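Local structure of esterase (Xanthomonas oryzae pv. oryzae, 3H2G) at residues His86-Leu91 and His136-Ser141; Ala154-Leu159 and Lys195-Val200; Ala184-Ile189 and Leu320-Gln325; Ala203-Pro208 and Glu382-Val387; Asn248-Pro253 and Lys264-Phe269. The protein hydrolyses ester bonds as a rice cell-wall-degrading enzyme and contributes to the virulence of the bacterium on rice. All blocks are in the same frame, centred on the assembly; numbering follows the deposited sequence.

Contact 1: residues His86-Leu91 and His136-Ser141; sequences HPTEAL and HPYLHS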
# COMPACT_ATOMS: atom_id res chain seq x y z
N HIS A 86 -1.73 0.77 3.02
CA HIS A 86 -2.99 0.97 2.31
C HIS A 86 -2.77 1.23 0.82
O HIS A 86 -1.67 1.60 0.40
CB HIS A 86 -3.80 2.11 2.94
CG HIS A 86 -3.29 3.49 2.64
ND1 HIS A 86 -2.80 4.33 3.61
CD2 HIS A 86 -3.25 4.19 1.48
CE1 HIS A 86 -2.49 5.50 3.07
NE2 HIS A 86 -2.76 5.44 1.78
N PRO A 87 -3.82 1.04 -0.00
CA PRO A 87 -3.74 1.26 -1.45
C PRO A 87 -3.73 2.73 -1.86
O PRO A 87 -3.83 3.63 -1.03
CB PRO A 87 -4.97 0.52 -1.97
CG PRO A 87 -5.97 0.73 -0.87
CD PRO A 87 -5.12 0.46 0.37
N THR A 88 -3.62 2.98 -3.17
CA THR A 88 -3.57 4.34 -3.69
C THR A 88 -4.69 5.21 -3.15
O THR A 88 -5.87 4.84 -3.19
CB THR A 88 -3.65 4.35 -5.23
OG1 THR A 88 -2.67 3.45 -5.76
CG2 THR A 88 -3.39 5.75 -5.78
N GLU A 89 -4.32 6.38 -2.64
CA GLU A 89 -5.28 7.33 -2.09
C GLU A 89 -5.01 8.72 -2.67
O GLU A 89 -3.96 9.31 -2.42
CB GLU A 89 -5.16 7.39 -0.56
CG GLU A 89 -6.11 8.38 0.08
CD GLU A 89 -7.56 8.02 -0.17
OE1 GLU A 89 -8.04 7.03 0.43
OE2 GLU A 89 -8.22 8.70 -0.99
N ALA A 90 -5.97 9.23 -3.44
CA ALA A 90 -5.84 10.55 -4.06
C ALA A 90 -6.52 11.66 -3.26
O ALA A 90 -6.30 12.84 -3.53
CB ALA A 90 -6.40 10.51 -5.48
N LEU A 91 -7.36 11.29 -2.30
CA LEU A 91 -8.04 12.29 -1.47
C LEU A 91 -7.10 12.64 -0.33
O LEU A 91 -6.95 11.87 0.62
CB LEU A 91 -9.37 11.76 -0.92
CG LEU A 91 -10.24 12.80 -0.19
CD1 LEU A 91 -10.81 13.78 -1.20
CD2 LEU A 91 -11.37 12.10 0.56
N HIS A 136 2.08 13.84 -1.64
CA HIS A 136 2.26 12.45 -1.25
C HIS A 136 3.26 11.79 -2.18
O HIS A 136 3.08 11.77 -3.40
CB HIS A 136 0.95 11.65 -1.31
CG HIS A 136 1.16 10.19 -1.09
ND1 HIS A 136 0.81 9.23 -2.02
CD2 HIS A 136 1.78 9.52 -0.08
CE1 HIS A 136 1.20 8.04 -1.59
NE2 HIS A 136 1.79 8.19 -0.42
N PRO A 137 4.36 11.26 -1.61
CA PRO A 137 5.39 10.59 -2.42
C PRO A 137 4.88 9.22 -2.85
O PRO A 137 5.29 8.19 -2.32
CB PRO A 137 6.58 10.48 -1.45
CG PRO A 137 6.33 11.58 -0.44
CD PRO A 137 4.84 11.48 -0.24
N TYR A 138 3.95 9.22 -3.80
CA TYR A 138 3.35 8.00 -4.32
C TYR A 138 4.41 7.04 -4.87
O TYR A 138 5.25 7.42 -5.68
CB TYR A 138 2.34 8.38 -5.41
CG TYR A 138 1.53 7.24 -5.99
CD1 TYR A 138 0.83 6.36 -5.17
CD2 TYR A 138 1.42 7.08 -7.38
CE1 TYR A 138 0.04 5.34 -5.71
CE2 TYR A 138 0.63 6.07 -7.92
CZ TYR A 138 -0.05 5.20 -7.08
OH TYR A 138 -0.83 4.20 -7.62
N LEU A 139 4.35 5.79 -4.42
CA LEU A 139 5.27 4.74 -4.86
C LEU A 139 6.75 5.01 -4.59
O LEU A 139 7.63 4.51 -5.31
CB LEU A 139 5.05 4.45 -6.35
CG LEU A 139 3.64 3.91 -6.67
CD1 LEU A 139 3.42 3.85 -8.17
CD2 LEU A 139 3.48 2.53 -6.04
N HIS A 140 7.02 5.79 -3.55
CA HIS A 140 8.39 6.12 -3.16
C HIS A 140 8.77 5.18 -2.01
O HIS A 140 8.38 5.39 -0.86
CB HIS A 140 8.48 7.58 -2.69
CG HIS A 140 9.86 8.01 -2.31
ND1 HIS A 140 10.16 8.52 -1.07
CD2 HIS A 140 11.01 8.02 -3.02
CE1 HIS A 140 11.45 8.83 -1.03
NE2 HIS A 140 11.99 8.53 -2.19
N SER A 141 9.53 4.14 -2.34
CA SER A 141 9.95 3.13 -1.37
C SER A 141 10.46 3.66 -0.03
O SER A 141 10.01 3.21 1.03
CB SER A 141 11.01 2.22 -1.99
OG SER A 141 10.54 1.64 -3.19
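Thr88 and Tyr138 join two irregular loops through a hydrogen bond between hydroxyls, OG1 of Thr88 lying 2.7 Å from OH of Tyr138, with either able to donate. The tight part is confined to this pair. Thr88 OG1 meets the edge near the ring plane, while the methyl CG2, 3.5 Å from Tyr138 CE1, lies well out of that plane near the rim, on the side opposite Leu139. Tyr138 reaches across because its CG is anti to the backbone N (chi1 -175°); Leu139 CG packs 3.7 Å above the centre of one ring face. The 136-141 loop turns there through a type II beta turn from Pro137 to His140. Away from this pair the contact is loose. Glu89, partly exposed, carries its carboxylate away from the tyrosine and uses OE2 to accept a bond from Leu91 N at 3.0 Å. The Thr88 side chain comes close to, but does not contact, Ser176, His377 and Asp336, which probably form the catalytic triad of an alpha/beta hydrolase. The loops follow strands 79-85 and 119-123; helix 231-246 covers the contact, with Tyr237 touching Thr88 and stacking on Tyr138, while Leu275 of helix 275-280 packs against Thr88 and Gln177 of helix 177-192 against Tyr138.

Contact 2: residues Ala154-Leu159 and Lys195-Val200; sequences AARSVL and KEFHLV
Arg156 reaches from helix 141-162 to the segment leading into strand 198-205, a link from a helix to the start of an inner strand of the alpha/beta-hydrolase sheet. Its NH1 donates to the backbone O of Glu196 at 2.9 Å, in a nearly straight bond (172° at the hydrogen). The carbonyl oxygen lies close to the guanidinium plane, yet NH1 stands above the carbonyl plane. Phe197 covers one face of the guanidinium: its CE1 is 3.5 Å from Arg156 NH1, and the two planes are only 21° apart, although NH1 approaches the ring obliquely. The hydrocarbon part of Arg156 is extended from CG to NE, which carries the charged end across to the other segment. Two waters form the next layer. One accepts from Arg156 NH2 and from His198 N, while the other accepts from NH1 and donates to Glu196 OE1, bridging charges that do not touch directly. Glu196 is placed by a salt bridge from OE1 to Arg153, about one helical turn before Arg156. Phe197 packs on Ile149 and Met152 of that same helix, and strand 198-205 is bonded to its neighbour through Val170. Over the same face of Phe197 as the guanidinium, Glu196 CG sits 3.7 Å above the ring plane, offset toward the rim.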
# COMPACT_ATOMS: atom_id res chain seq x y z
N ALA A 154 5.27 4.66 16.94
CA ALA A 154 4.30 5.46 17.69
C ALA A 154 3.17 4.59 18.24
O ALA A 154 2.73 4.78 19.38
CB ALA A 154 3.73 6.56 16.80
N ALA A 155 2.70 3.64 17.44
CA ALA A 155 1.64 2.74 17.89
C ALA A 155 2.10 1.95 19.11
O ALA A 155 1.32 1.70 20.03
CB ALA A 155 1.26 1.78 16.76
N ARG A 156 3.37 1.54 19.13
CA ARG A 156 3.90 0.79 20.26
C ARG A 156 3.83 1.62 21.54
O ARG A 156 3.68 1.06 22.64
CB ARG A 156 5.34 0.35 19.98
CG ARG A 156 5.42 -0.94 19.18
CD ARG A 156 6.86 -1.34 18.86
NE ARG A 156 6.96 -2.74 18.46
CZ ARG A 156 8.09 -3.31 18.04
NH1 ARG A 156 9.21 -2.60 17.98
NH2 ARG A 156 8.10 -4.59 17.71
N SER A 157 3.94 2.93 21.41
CA SER A 157 3.85 3.81 22.57
C SER A 157 2.41 3.81 23.07
O SER A 157 2.16 3.79 24.28
CB SER A 157 4.30 5.23 22.21
OG SER A 157 5.67 5.24 21.87
N VAL A 158 1.46 3.83 22.14
CA VAL A 158 0.05 3.81 22.52
C VAL A 158 -0.22 2.47 23.21
O VAL A 158 -0.87 2.42 24.26
CB VAL A 158 -0.87 3.93 21.28
CG1 VAL A 158 -2.33 3.77 21.70
CG2 VAL A 158 -0.66 5.27 20.60
N LEU A 159 0.29 1.40 22.63
CA LEU A 159 0.09 0.06 23.17
C LEU A 159 0.75 -0.10 24.55
O LEU A 159 0.19 -0.77 25.43
CB LEU A 159 0.63 -0.98 22.19
CG LEU A 159 -0.13 -1.00 20.86
CD1 LEU A 159 0.71 -1.66 19.78
CD2 LEU A 159 -1.46 -1.72 21.05
N LYS A 195 16.84 -5.60 15.00
CA LYS A 195 16.80 -5.72 16.46
C LYS A 195 15.52 -5.10 17.02
O LYS A 195 14.91 -5.64 17.94
CB LYS A 195 18.01 -5.05 17.11
CG LYS A 195 17.98 -5.15 18.64
CD LYS A 195 19.18 -4.47 19.30
CE LYS A 195 19.09 -4.60 20.81
NZ LYS A 195 20.27 -4.01 21.52
N GLU A 196 15.11 -3.97 16.45
CA GLU A 196 13.91 -3.27 16.90
C GLU A 196 12.61 -3.97 16.52
O GLU A 196 11.65 -3.98 17.30
CB GLU A 196 13.90 -1.84 16.34
CG GLU A 196 12.70 -1.01 16.77
CD GLU A 196 12.79 0.42 16.27
OE1 GLU A 196 11.86 1.22 16.54
OE2 GLU A 196 13.80 0.75 15.61
N PHE A 197 12.58 -4.55 15.33
CA PHE A 197 11.39 -5.25 14.83
C PHE A 197 11.71 -6.70 14.49
O PHE A 197 12.41 -6.97 13.51
CB PHE A 197 10.87 -4.55 13.57
CG PHE A 197 10.47 -3.13 13.79
CD1 PHE A 197 9.28 -2.81 14.44
CD2 PHE A 197 11.29 -2.09 13.36
CE1 PHE A 197 8.91 -1.48 14.64
CE2 PHE A 197 10.93 -0.76 13.56
CZ PHE A 197 9.74 -0.46 14.21
N HIS A 198 11.19 -7.63 15.29
CA HIS A 198 11.41 -9.05 15.05
C HIS A 198 10.42 -9.49 13.97
O HIS A 198 9.32 -9.96 14.27
CB HIS A 198 11.18 -9.85 16.34
CG HIS A 198 11.29 -11.34 16.16
ND1 HIS A 198 12.10 -11.92 15.20
CD2 HIS A 198 10.73 -12.36 16.85
CE1 HIS A 198 12.03 -13.23 15.30
NE2 HIS A 198 11.21 -13.53 16.30
N LEU A 199 10.83 -9.31 12.72
CA LEU A 199 10.00 -9.63 11.56
C LEU A 199 9.96 -11.14 11.31
O LEU A 199 10.98 -11.76 11.03
CB LEU A 199 10.55 -8.89 10.35
CG LEU A 199 9.72 -8.78 9.07
CD1 LEU A 199 8.37 -8.14 9.37
CD2 LEU A 199 10.50 -7.94 8.06
N VAL A 200 8.76 -11.72 11.39
CA VAL A 200 8.61 -13.16 11.18
C VAL A 200 7.78 -13.53 9.96
O VAL A 200 7.72 -14.70 9.58
CB VAL A 200 7.98 -13.83 12.42
CG1 VAL A 200 8.90 -13.66 13.62
CG2 VAL A 200 6.61 -13.25 12.70
O HOH W 1 10.01 -6.91 17.72
O HOH W 2 9.77 0.26 18.18

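Contact 3: residues Ala184-Ile189 and Leu320-Gln325; sequences ATQREI and LEWAPQ
Trp322 has CG between its backbone N and carbonyl carbon (chi1 60°), and Arg187 has CG anti to its backbone N (chi1 -176°), which together lay the arginine stem over the indole. Arg187 CB stands 3.7 Å from the centroid of the six-membered ring of Trp322 and only 5° off its normal, a CH-pi contact over the face. Arg187 CG follows at 3.7 Å from Trp322 CD2, and Arg187 CD lies 3.8 Å from Trp322 CG. A bend at chi3 (63°) then turns the guanidinium, whose cation-pi interaction with the five-membered ring is long and at most weakly attractive. Its NH1 instead bonds weakly to a water that donates to Glu321 O. Pro324 CG covers the opposite indole face, so the ring is sandwiched between proline and arginine stem. Gln186 meets the indole edge, its CD 3.7 Å from Trp322 CH2 with the amide plane almost perpendicular to the ring. The buried amide is satisfied elsewhere: NE2 bonds to Glu190 and Thr328, and OE1 to Ser202. Trp322 NE1 bonds to Leu319 O. Thus the loop entering strand 328-332 packs on helix 177-192, the helix that follows the putative nucleophile elbow of the alpha/beta-hydrolase fold.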
# COMPACT_ATOMS: atom_id res chain seq x y z
N ALA A 184 8.74 -2.66 0.64
CA ALA A 184 9.76 -1.64 0.85
C ALA A 184 10.10 -1.55 2.33
O ALA A 184 11.26 -1.35 2.71
CB ALA A 184 9.27 -0.28 0.33
N THR A 185 9.07 -1.70 3.17
CA THR A 185 9.25 -1.65 4.61
C THR A 185 10.03 -2.89 5.06
O THR A 185 10.90 -2.81 5.93
CB THR A 185 7.89 -1.60 5.34
OG1 THR A 185 7.17 -0.42 4.93
CG2 THR A 185 8.08 -1.56 6.85
N GLN A 186 9.71 -4.03 4.47
CA GLN A 186 10.40 -5.27 4.81
C GLN A 186 11.89 -5.15 4.48
O GLN A 186 12.74 -5.54 5.28
CB GLN A 186 9.81 -6.44 4.04
CG GLN A 186 10.61 -7.72 4.19
CD GLN A 186 10.09 -8.85 3.32
OE1 GLN A 186 9.15 -8.67 2.55
NE2 GLN A 186 10.72 -10.02 3.44
N ARG A 187 12.19 -4.62 3.31
CA ARG A 187 13.57 -4.47 2.88
C ARG A 187 14.36 -3.58 3.85
O ARG A 187 15.50 -3.89 4.20
CB ARG A 187 13.64 -3.88 1.47
CG ARG A 187 15.06 -3.78 0.92
CD ARG A 187 15.09 -3.24 -0.50
NE ARG A 187 14.57 -1.87 -0.58
CZ ARG A 187 14.54 -1.15 -1.69
NH1 ARG A 187 15.00 -1.67 -2.83
NH2 ARG A 187 14.05 0.08 -1.68
N GLU A 188 13.74 -2.49 4.28
CA GLU A 188 14.39 -1.54 5.19
C GLU A 188 14.63 -2.13 6.58
O GLU A 188 15.71 -1.94 7.15
CB GLU A 188 13.54 -0.27 5.30
CG GLU A 188 14.10 0.80 6.24
CD GLU A 188 15.48 1.30 5.83
OE1 GLU A 188 15.81 1.23 4.62
OE2 GLU A 188 16.22 1.77 6.71
N ILE A 189 13.65 -2.84 7.12
CA ILE A 189 13.80 -3.43 8.44
C ILE A 189 14.89 -4.50 8.42
O ILE A 189 15.75 -4.54 9.31
CB ILE A 189 12.46 -4.04 8.93
CG1 ILE A 189 11.45 -2.91 9.19
CG2 ILE A 189 12.69 -4.86 10.20
CD1 ILE A 189 10.08 -3.39 9.64
N LEU A 320 13.36 -5.16 -6.50
CA LEU A 320 13.83 -6.45 -7.00
C LEU A 320 15.24 -6.88 -6.60
O LEU A 320 15.47 -8.07 -6.34
CB LEU A 320 13.74 -6.45 -8.53
CG LEU A 320 12.41 -6.03 -9.16
CD1 LEU A 320 12.57 -5.89 -10.67
CD2 LEU A 320 11.33 -7.06 -8.83
N GLU A 321 16.17 -5.94 -6.57
CA GLU A 321 17.56 -6.25 -6.28
C GLU A 321 17.99 -6.40 -4.82
O GLU A 321 18.74 -5.58 -4.30
CB GLU A 321 18.47 -5.24 -6.98
CG GLU A 321 18.22 -5.16 -8.47
CD GLU A 321 19.18 -4.21 -9.17
OE1 GLU A 321 19.29 -3.05 -8.73
OE2 GLU A 321 19.82 -4.63 -10.16
N TRP A 322 17.51 -7.46 -4.18
CA TRP A 322 17.86 -7.74 -2.80
C TRP A 322 17.49 -9.18 -2.47
O TRP A 322 16.84 -9.86 -3.27
CB TRP A 322 17.19 -6.76 -1.84
CG TRP A 322 15.69 -6.76 -1.86
CD1 TRP A 322 14.88 -6.40 -2.91
CD2 TRP A 322 14.82 -7.09 -0.78
NE1 TRP A 322 13.56 -6.49 -2.54
CE2 TRP A 322 13.49 -6.91 -1.23
CE3 TRP A 322 15.03 -7.52 0.54
CZ2 TRP A 322 12.38 -7.15 -0.42
CZ3 TRP A 322 13.92 -7.76 1.35
CH2 TRP A 322 12.61 -7.58 0.87
N ALA A 323 17.92 -9.64 -1.30
CA ALA A 323 17.65 -11.01 -0.88
C ALA A 323 16.82 -11.03 0.40
O ALA A 323 17.36 -10.83 1.49
CB ALA A 323 18.97 -11.75 -0.67
N PRO A 324 15.50 -11.25 0.28
CA PRO A 324 14.61 -11.29 1.45
C PRO A 324 15.00 -12.40 2.42
O PRO A 324 15.25 -13.54 2.01
CB PRO A 324 13.23 -11.52 0.82
CG PRO A 324 13.37 -10.90 -0.55
CD PRO A 324 14.74 -11.38 -0.97
N GLN A 325 15.04 -12.06 3.71
CA GLN A 325 15.41 -13.02 4.75
C GLN A 325 14.19 -13.53 5.51
O GLN A 325 14.21 -14.62 6.08
CB GLN A 325 16.38 -12.36 5.73
CG GLN A 325 16.95 -13.31 6.77
CD GLN A 325 18.19 -14.06 6.29
OE1 GLN A 325 18.50 -14.07 5.09
NE2 GLN A 325 18.89 -14.71 7.21
O HOH W 3 17.34 -3.03 -3.07

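Contact 4: residues Ala203-Pro208 and Glu382-Val387; sequences APISGP and ESCIVV
At the end of strand 198-205, an inner strand of the mixed sheet, between strands 169-175 and 328-332, Ile205 packs against the C-terminal helix 376-396. Its CG2 meets Cys384 CB at 3.4 Å, tighter than usual van der Waals separation. The other branch passes alongside: Ile205 CD1 reaches 3.8 Å from Cys384 CB and 3.9 Å from Ile385 CG1. With CG1 anti to the carbonyl carbon (chi1 -58°) and CG2 anti to the backbone N, both branches are turned to the helix, and one isoleucine touches two consecutive residues. All three residues are buried. This strand-on-helix packing belongs to the alpha/beta-hydrolase core, where helix 376-396 lies against the sheet; His377, at the start of this helix, probably forms a catalytic triad with Asp336 and Ser176, close to Ile205 but not in contact with it. Cys384 is additionally tied to strand 328-332 by a disulfide to Cys331, so its SG, 3.8 Å from Ile205 CG2, is covalently anchored in the sheet. Ile385 also packs on Pro108, Arg112 and Leu113 of helix 108-114. Ser206, just beyond the packed isoleucine, turns out of the strand with positive phi (45°) and bonds through OG to Thr380 OG1.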
# COMPACT_ATOMS: atom_id res chain seq x y z
N ALA A 203 3.66 -10.40 3.84
CA ALA A 203 2.74 -10.85 2.80
C ALA A 203 2.23 -9.70 1.93
O ALA A 203 1.08 -9.27 2.06
CB ALA A 203 1.56 -11.59 3.44
N PRO A 204 3.08 -9.19 1.02
CA PRO A 204 2.68 -8.09 0.13
C PRO A 204 1.58 -8.60 -0.80
O PRO A 204 1.65 -9.73 -1.29
CB PRO A 204 3.96 -7.78 -0.64
CG PRO A 204 5.05 -8.22 0.29
CD PRO A 204 4.51 -9.51 0.85
N ILE A 205 0.57 -7.77 -1.04
CA ILE A 205 -0.55 -8.16 -1.89
C ILE A 205 -0.70 -7.29 -3.14
O ILE A 205 -0.81 -6.07 -3.05
CB ILE A 205 -1.88 -8.10 -1.10
CG1 ILE A 205 -1.80 -9.02 0.12
CG2 ILE A 205 -3.05 -8.49 -2.00
CD1 ILE A 205 -2.94 -8.82 1.11
N SER A 206 -0.69 -7.93 -4.31
CA SER A 206 -0.86 -7.24 -5.59
C SER A 206 -0.05 -5.95 -5.74
O SER A 206 -0.57 -4.94 -6.24
CB SER A 206 -2.35 -6.94 -5.80
OG SER A 206 -3.11 -8.13 -5.66
N GLY A 207 1.21 -5.98 -5.32
CA GLY A 207 2.05 -4.81 -5.43
C GLY A 207 2.92 -4.78 -6.68
O GLY A 207 3.31 -5.83 -7.19
N PRO A 208 3.23 -3.58 -7.21
CA PRO A 208 4.06 -3.44 -8.41
C PRO A 208 5.55 -3.43 -8.06
O PRO A 208 6.22 -2.42 -8.21
CB PRO A 208 3.59 -2.11 -8.98
CG PRO A 208 3.34 -1.31 -7.73
CD PRO A 208 2.61 -2.29 -6.84
N GLU A 382 -9.40 -8.50 -0.13
CA GLU A 382 -9.88 -9.41 0.91
C GLU A 382 -9.51 -10.86 0.66
O GLU A 382 -9.17 -11.57 1.60
CB GLU A 382 -11.40 -9.29 1.10
CG GLU A 382 -11.90 -10.19 2.23
CD GLU A 382 -13.34 -9.93 2.60
OE1 GLU A 382 -14.20 -9.90 1.69
OE2 GLU A 382 -13.62 -9.78 3.81
N SER A 383 -9.58 -11.31 -0.59
CA SER A 383 -9.24 -12.69 -0.92
C SER A 383 -7.82 -13.03 -0.47
O SER A 383 -7.58 -14.08 0.13
CB SER A 383 -9.37 -12.94 -2.42
OG SER A 383 -10.73 -12.88 -2.82
N CYS A 384 -6.88 -12.15 -0.79
CA CYS A 384 -5.49 -12.36 -0.41
C CYS A 384 -5.25 -12.20 1.08
O CYS A 384 -4.43 -12.91 1.66
CB CYS A 384 -4.58 -11.41 -1.19
SG CYS A 384 -4.08 -12.02 -2.82
N ILE A 385 -5.95 -11.26 1.71
CA ILE A 385 -5.78 -11.08 3.15
C ILE A 385 -6.10 -12.42 3.82
O ILE A 385 -5.37 -12.89 4.69
CB ILE A 385 -6.71 -9.98 3.71
CG1 ILE A 385 -6.14 -8.60 3.38
CG2 ILE A 385 -6.87 -10.14 5.22
CD1 ILE A 385 -7.05 -7.45 3.77
N VAL A 386 -7.20 -13.03 3.39
CA VAL A 386 -7.61 -14.31 3.95
C VAL A 386 -6.59 -15.40 3.67
O VAL A 386 -6.18 -16.13 4.57
CB VAL A 386 -8.99 -14.75 3.39
CG1 VAL A 386 -9.31 -16.17 3.82
CG2 VAL A 386 -10.07 -13.80 3.90
N VAL A 387 -6.14 -15.50 2.42
CA VAL A 387 -5.17 -16.51 2.03
C VAL A 387 -3.81 -16.40 2.72
O VAL A 387 -3.29 -17.40 3.22
CB VAL A 387 -4.95 -16.50 0.49
CG1 VAL A 387 -3.75 -17.37 0.12
CG2 VAL A 387 -6.20 -17.02 -0.20

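Contact 5: residues Asn248-Pro253 and Lys264-Phe269; sequences NIYLEP and KVEPLF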
# COMPACT_ATOMS: atom_id res chain seq x y z
N ASN A 248 13.03 16.16 -11.05
CA ASN A 248 13.90 15.97 -12.21
C ASN A 248 13.19 15.56 -13.50
O ASN A 248 13.82 15.04 -14.41
CB ASN A 248 14.97 14.92 -11.88
CG ASN A 248 14.38 13.56 -11.57
OD1 ASN A 248 13.16 13.38 -11.57
ND2 ASN A 248 15.25 12.59 -11.30
N ILE A 249 11.88 15.80 -13.58
CA ILE A 249 11.15 15.43 -14.78
C ILE A 249 10.76 16.64 -15.63
O ILE A 249 11.01 16.65 -16.84
CB ILE A 249 9.86 14.64 -14.45
CG1 ILE A 249 10.22 13.42 -13.59
CG2 ILE A 249 9.20 14.16 -15.74
CD1 ILE A 249 9.01 12.65 -13.08
N TYR A 250 10.17 17.64 -15.00
CA TYR A 250 9.74 18.84 -15.73
C TYR A 250 9.69 20.10 -14.87
O TYR A 250 9.56 20.04 -13.65
CB TYR A 250 8.37 18.60 -16.35
CG TYR A 250 7.26 18.31 -15.35
CD1 TYR A 250 6.67 19.34 -14.61
CD2 TYR A 250 6.81 17.01 -15.13
CE1 TYR A 250 5.65 19.08 -13.69
CE2 TYR A 250 5.79 16.73 -14.21
CZ TYR A 250 5.22 17.77 -13.49
OH TYR A 250 4.21 17.50 -12.59
N LEU A 251 9.78 21.25 -15.53
CA LEU A 251 9.70 22.54 -14.85
C LEU A 251 8.22 22.92 -14.87
O LEU A 251 7.68 23.44 -13.90
CB LEU A 251 10.52 23.60 -15.59
CG LEU A 251 10.43 25.03 -15.04
CD1 LEU A 251 11.01 25.09 -13.63
CD2 LEU A 251 11.17 25.98 -15.96
N GLU A 252 7.58 22.66 -16.01
CA GLU A 252 6.16 22.95 -16.20
C GLU A 252 5.48 21.65 -16.66
O GLU A 252 6.02 20.94 -17.51
CB GLU A 252 5.96 24.02 -17.27
CG GLU A 252 6.71 25.31 -17.01
CD GLU A 252 6.43 26.37 -18.07
OE1 GLU A 252 6.60 26.08 -19.27
OE2 GLU A 252 6.04 27.50 -17.69
N PRO A 253 4.30 21.34 -16.11
CA PRO A 253 3.56 20.12 -16.47
C PRO A 253 3.31 19.97 -17.97
O PRO A 253 3.14 18.86 -18.47
CB PRO A 253 2.26 20.26 -15.68
CG PRO A 253 2.68 21.06 -14.48
CD PRO A 253 3.57 22.11 -15.08
N LYS A 264 -4.39 21.19 -14.92
CA LYS A 264 -5.27 20.66 -13.88
C LYS A 264 -4.81 19.38 -13.19
O LYS A 264 -5.41 18.98 -12.19
CB LYS A 264 -6.66 20.42 -14.46
CG LYS A 264 -6.72 19.30 -15.48
CD LYS A 264 -8.16 18.97 -15.87
CE LYS A 264 -8.95 18.42 -14.69
NZ LYS A 264 -10.36 18.10 -15.05
N VAL A 265 -3.75 18.76 -13.68
CA VAL A 265 -3.30 17.50 -13.10
C VAL A 265 -2.61 17.53 -11.73
O VAL A 265 -2.88 16.68 -10.88
CB VAL A 265 -2.39 16.72 -14.09
CG1 VAL A 265 -1.10 17.49 -14.35
CG2 VAL A 265 -2.11 15.33 -13.56
N GLU A 266 -1.73 18.50 -11.49
CA GLU A 266 -1.03 18.53 -10.21
C GLU A 266 -1.91 18.65 -8.96
O GLU A 266 -1.73 17.90 -8.00
CB GLU A 266 0.05 19.63 -10.22
CG GLU A 266 1.13 19.38 -11.27
CD GLU A 266 2.42 20.15 -10.99
OE1 GLU A 266 2.37 21.39 -10.88
OE2 GLU A 266 3.48 19.50 -10.89
N PRO A 267 -2.89 19.57 -8.96
CA PRO A 267 -3.77 19.72 -7.79
C PRO A 267 -4.62 18.49 -7.44
O PRO A 267 -5.20 18.43 -6.36
CB PRO A 267 -4.65 20.92 -8.17
CG PRO A 267 -3.76 21.71 -9.09
CD PRO A 267 -3.14 20.63 -9.94
N LEU A 268 -4.68 17.52 -8.34
CA LEU A 268 -5.48 16.32 -8.11
C LEU A 268 -4.76 15.18 -7.39
O LEU A 268 -5.41 14.28 -6.85
CB LEU A 268 -5.98 15.76 -9.45
CG LEU A 268 -6.89 16.60 -10.35
CD1 LEU A 268 -7.01 15.90 -11.70
CD2 LEU A 268 -8.26 16.77 -9.69
N PHE A 269 -3.43 15.22 -7.36
CA PHE A 269 -2.68 14.12 -6.77
C PHE A 269 -1.67 14.46 -5.68
O PHE A 269 -0.49 14.66 -5.96
CB PHE A 269 -1.97 13.37 -7.90
CG PHE A 269 -2.91 12.84 -8.95
CD1 PHE A 269 -3.75 11.76 -8.67
CD2 PHE A 269 -2.96 13.42 -10.22
CE1 PHE A 269 -4.63 11.27 -9.64
CE2 PHE A 269 -3.84 12.93 -11.19
CZ PHE A 269 -4.68 11.86 -10.90
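Glu266, Pro253 and Tyr250 carry the contact, which pins together two irregular segments flanking the short helix 261-264, in the helical region outside the central sheet of the alpha/beta-hydrolase fold. Glu266 has the most surface buried. Its chain, extended beyond CG, comes from the direction opposite to the tyrosine, and OE2 accepts a hydrogen bond from Tyr250 OH at 2.7 Å. The oxygen lies at the ring edge, near the ring plane, but the hydroxyl meets the carboxylate from above its plane, 36° out of it; the two planes are 52° apart. Pro253 supplies the apolar side: its CG rests 3.6 Å from Glu266 CD, the proline and glutamate side chains crossing at about a right angle. The phenol and the proline approach the carboxylate from adjoining directions, and the tyrosine bond would probably favour its ionised form. Tyr250 is directed there with CG between its backbone N and carbonyl carbon (chi1 61°), and Gln243 of helix 231-246 accepts bonds from the backbone N of Ile249 and of Tyr250. Gln255 and Val256 touch the tyrosine as well. Pro253 also packs on the ring of Tyr250, with its CA 3.6 Å above one face and offset toward the rim.

In the fold
From the N terminus, contact 1 closes first, joining the loops after strands 79-85 and 119-123 across 44 intervening residues. Contact 2 follows in series, linking helix 141-162 to the start of strand 198-205. Contact 3 opens on helix 177-192 before contact 2 has closed, so the two cross; it ends at the loop before strand 328-332. Contact 4 opens farther along strand 198-205, crosses contact 3 and closes on the C-terminal helix. Contact 5, a short local closure, nests inside both of those long loops, about 31 Å from contact 4 between centres. Contact 1 touches contacts 3, 4 and 5, connecting the sheet region with the outlying helices.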